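Local coordinates for ferrichrome ABC transporter substrate-binding protein (Staphylococcus pseudintermedius, PDB 5FLY), which probably binds ferrichrome-type iron siderophores outside the cell and delivers them to an ABC transporter for uptake, at residues Phe161-Lys166 / Thr221-Asp226. Sequence-based numbering, arbitrary orientation.
Sequences FEDFDK and TAKAKD. With 7PG (2,5,8,11,14,17,20,23-octaoxapentacosan-25-ol), chain P.
Ala-222 holds the close-knit end of this pairing with both its backbone polar groups: its N gives a 2.7 Å hydrogen bond to Phe-161 O, and its O takes one of 2.9 Å from Asp-163 N, reaching the two residues that flank Glu-162. The methyl of Ala-222 and CB of Glu-162 lie on the same face of the sheet, 4.2 Å apart. Strand 158-164 is central in the mixed five-stranded sheet of one lobe of this class III solute-binding protein, and 218-223 runs parallel beside it. Beyond the Asp-163 N to Ala-222 O bond, the next rung is made through water, which donates to Asp-163 O and OD2 and accepts from Ala-224 N. Asp-163 OD2 passes obliquely by Lys-223 CB at 3.9 Å. Lys-223 NZ curls forward to hydrogen-bond Ala-224 O and Ala-227 O; it lies 5.5 Å from Asp-163 OD2, too far for a salt bridge. Glu-162, extended with CG anti to the backbone N (chi1 174°), reaches the pocket, probably the siderophore site: OE1 meets Arg-177 in a salt bridge and hydrogen-bonds Tyr-171, OE2 Trp-258 NE1. O2 of a polyether bound in this crystal sits 3.2 Å above the middle of the Phe-164 ring.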
loop_
_atom_site.group_PDB
_atom_site.type_symbol
_atom_site.label_atom_id
_atom_site.label_comp_id
_atom_site.label_asym_id
_atom_site.label_seq_id
_atom_site.Cartn_x
_atom_site.Cartn_y
_atom_site.Cartn_z
ATOM N N PHE A 161 -4.380 -8.709 10.319
ATOM C CA PHE A 161 -4.098 -7.887 11.486
ATOM C C PHE A 161 -2.698 -7.276 11.379
ATOM O O PHE A 161 -1.786 -7.877 10.795
ATOM C CB PHE A 161 -4.201 -8.696 12.768
ATOM C CG PHE A 161 -5.602 -9.180 13.094
ATOM C CD1 PHE A 161 -6.669 -8.295 13.255
ATOM C CD2 PHE A 161 -5.836 -10.536 13.274
ATOM C CE1 PHE A 161 -7.946 -8.774 13.577
ATOM C CE2 PHE A 161 -7.099 -11.015 13.587
ATOM C CZ PHE A 161 -8.155 -10.135 13.744
ATOM N N GLU A 162 -2.530 -6.069 11.914
ATOM C CA GLU A 162 -1.182 -5.539 12.122
ATOM C C GLU A 162 -0.969 -5.188 13.581
ATOM O O GLU A 162 -1.796 -4.512 14.197
ATOM C CB GLU A 162 -0.908 -4.301 11.260
ATOM C CG GLU A 162 0.449 -3.658 11.571
ATOM C CD GLU A 162 0.857 -2.576 10.594
ATOM O OE1 GLU A 162 0.024 -2.165 9.746
ATOM O OE2 GLU A 162 2.024 -2.137 10.678
ATOM N N ASP A 163 0.157 -5.663 14.100
ATOM C CA ASP A 163 0.663 -5.353 15.435
ATOM C C ASP A 163 1.586 -4.135 15.309
ATOM O O ASP A 163 2.660 -4.215 14.711
ATOM C CB ASP A 163 1.378 -6.601 15.998
ATOM C CG ASP A 163 2.284 -6.310 17.196
ATOM O OD1 ASP A 163 1.855 -5.600 18.126
ATOM O OD2 ASP A 163 3.426 -6.844 17.218
ATOM N N PHE A 164 1.143 -2.987 15.820
ATOM C CA PHE A 164 1.905 -1.757 15.679
ATOM C C PHE A 164 1.717 -0.867 16.899
ATOM O O PHE A 164 0.588 -0.551 17.264
ATOM C CB PHE A 164 1.486 -0.998 14.418
ATOM C CG PHE A 164 2.229 0.288 14.229
ATOM C CD1 PHE A 164 3.488 0.289 13.666
ATOM C CD2 PHE A 164 1.679 1.498 14.644
ATOM C CE1 PHE A 164 4.189 1.464 13.504
ATOM C CE2 PHE A 164 2.382 2.687 14.476
ATOM C CZ PHE A 164 3.631 2.665 13.902
ATOM N N ASP A 165 2.835 -0.490 17.515
ATOM C CA ASP A 165 2.857 0.338 18.724
ATOM C C ASP A 165 1.852 -0.146 19.774
ATOM O O ASP A 165 1.125 0.649 20.392
ATOM C CB ASP A 165 2.605 1.805 18.365
ATOM C CG ASP A 165 3.763 2.436 17.602
ATOM O OD1 ASP A 165 4.804 1.758 17.405
ATOM O OD2 ASP A 165 3.646 3.634 17.223
ATOM N N LYS A 166 1.828 -1.461 19.964
ATOM C CA LYS A 166 1.054 -2.125 21.017
ATOM C C LYS A 166 -0.451 -2.035 20.787
ATOM O O LYS A 166 -1.242 -2.317 21.688
ATOM C CB LYS A 166 1.413 -1.550 22.388
ATOM C CG LYS A 166 2.914 -1.591 22.692
ATOM C CD LYS A 166 3.465 -3.014 22.643
ATOM C CE LYS A 166 4.869 -3.062 23.194
ATOM N NZ LYS A 166 5.485 -4.418 23.101
ATOM N N THR A 221 -0.813 -11.932 10.282
ATOM C CA THR A 221 -0.384 -10.863 11.181
ATOM C C THR A 221 0.869 -10.169 10.649
ATOM O O THR A 221 1.932 -10.774 10.517
ATOM C CB THR A 221 -0.117 -11.394 12.593
ATOM O OG1 THR A 221 -1.336 -11.926 13.113
ATOM C CG2 THR A 221 0.398 -10.276 13.528
ATOM N N ALA A 222 0.715 -8.889 10.341
ATOM C CA ALA A 222 1.831 -8.049 9.940
ATOM C C ALA A 222 2.471 -7.465 11.183
ATOM O O ALA A 222 1.787 -6.829 11.982
ATOM C CB ALA A 222 1.373 -6.954 9.014
ATOM N N LYS A 223 3.763 -7.711 11.355
ATOM C CA LYS A 223 4.484 -7.214 12.522
ATOM C C LYS A 223 5.940 -6.961 12.191
ATOM O O LYS A 223 6.465 -7.446 11.181
ATOM C CB LYS A 223 4.388 -8.198 13.685
ATOM C CG LYS A 223 5.013 -9.565 13.397
ATOM C CD LYS A 223 4.940 -10.493 14.611
ATOM C CE LYS A 223 5.905 -10.061 15.711
ATOM N NZ LYS A 223 7.323 -10.312 15.351
ATOM N N ALA A 224 6.589 -6.182 13.042
ATOM C CA ALA A 224 8.017 -5.953 12.881
ATOM C C ALA A 224 8.797 -7.222 13.161
ATOM O O ALA A 224 8.486 -7.980 14.068
ATOM C CB ALA A 224 8.486 -4.842 13.792
ATOM N N LYS A 225 9.844 -7.436 12.378
ATOM C CA LYS A 225 10.673 -8.621 12.525
ATOM C C LYS A 225 11.293 -8.691 13.921
ATOM O O LYS A 225 11.429 -9.776 14.484
ATOM C CB LYS A 225 11.760 -8.619 11.449
ATOM C CG LYS A 225 12.076 -9.978 10.859
ATOM C CD LYS A 225 12.854 -9.806 9.554
ATOM C CE LYS A 225 13.252 -11.134 8.929
ATOM N NZ LYS A 225 13.866 -10.917 7.582
ATOM N N ASP A 226 11.634 -7.537 14.492
ATOM C CA ASP A 226 12.327 -7.494 15.786
ATOM C C ASP A 226 11.383 -7.408 16.994
ATOM O O ASP A 226 11.836 -7.344 18.141
ATOM C CB ASP A 226 13.318 -6.319 15.819
ATOM C CG ASP A 226 12.632 -4.949 15.827
ATOM O OD1 ASP A 226 11.438 -4.860 15.466
ATOM O OD2 ASP A 226 13.302 -3.953 16.190
HETATM C C2 7PG P . 3.269 3.512 7.249
HETATM O O1 7PG P . 3.721 2.866 8.408
HETATM C C3 7PG P . 2.705 2.214 9.114
HETATM C C4 7PG P . 2.269 3.062 10.305
HETATM O O2 7PG P . 1.534 2.298 11.223
HETATM C C5 7PG P . 0.447 1.611 10.675
HETATM C C6 7PG P . -0.734 1.570 11.640
HETATM O O3 7PG P . -1.932 1.630 10.912
HETATM C C7 7PG P . -2.398 2.910 10.587
HETATM C C8 7PG P . -3.506 2.788 9.538
HETATM O O4 7PG P . -3.938 4.035 9.053
HETATM C C9 7PG P . -2.939 4.807 8.463
HETATM C C10 7PG P . -3.459 5.768 7.391
HETATM O O5 7PG P . -2.428 5.904 6.445
HETATM C C11 7PG P . -2.744 6.487 5.209
HETATM C C12 7PG P . -1.708 6.048 4.169
HETATM O O6 7PG P . -2.326 5.330 3.131
HETATM C C13 7PG P . -2.263 3.931 3.184
HETATM C C14 7PG P . -0.836 3.458 2.929
HETATM O O7 7PG P . -0.879 2.354 2.070
HETATM C C15 7PG P . 0.250 2.190 1.254
HETATM O O HOH W 1 5.280 -5.141 15.390
#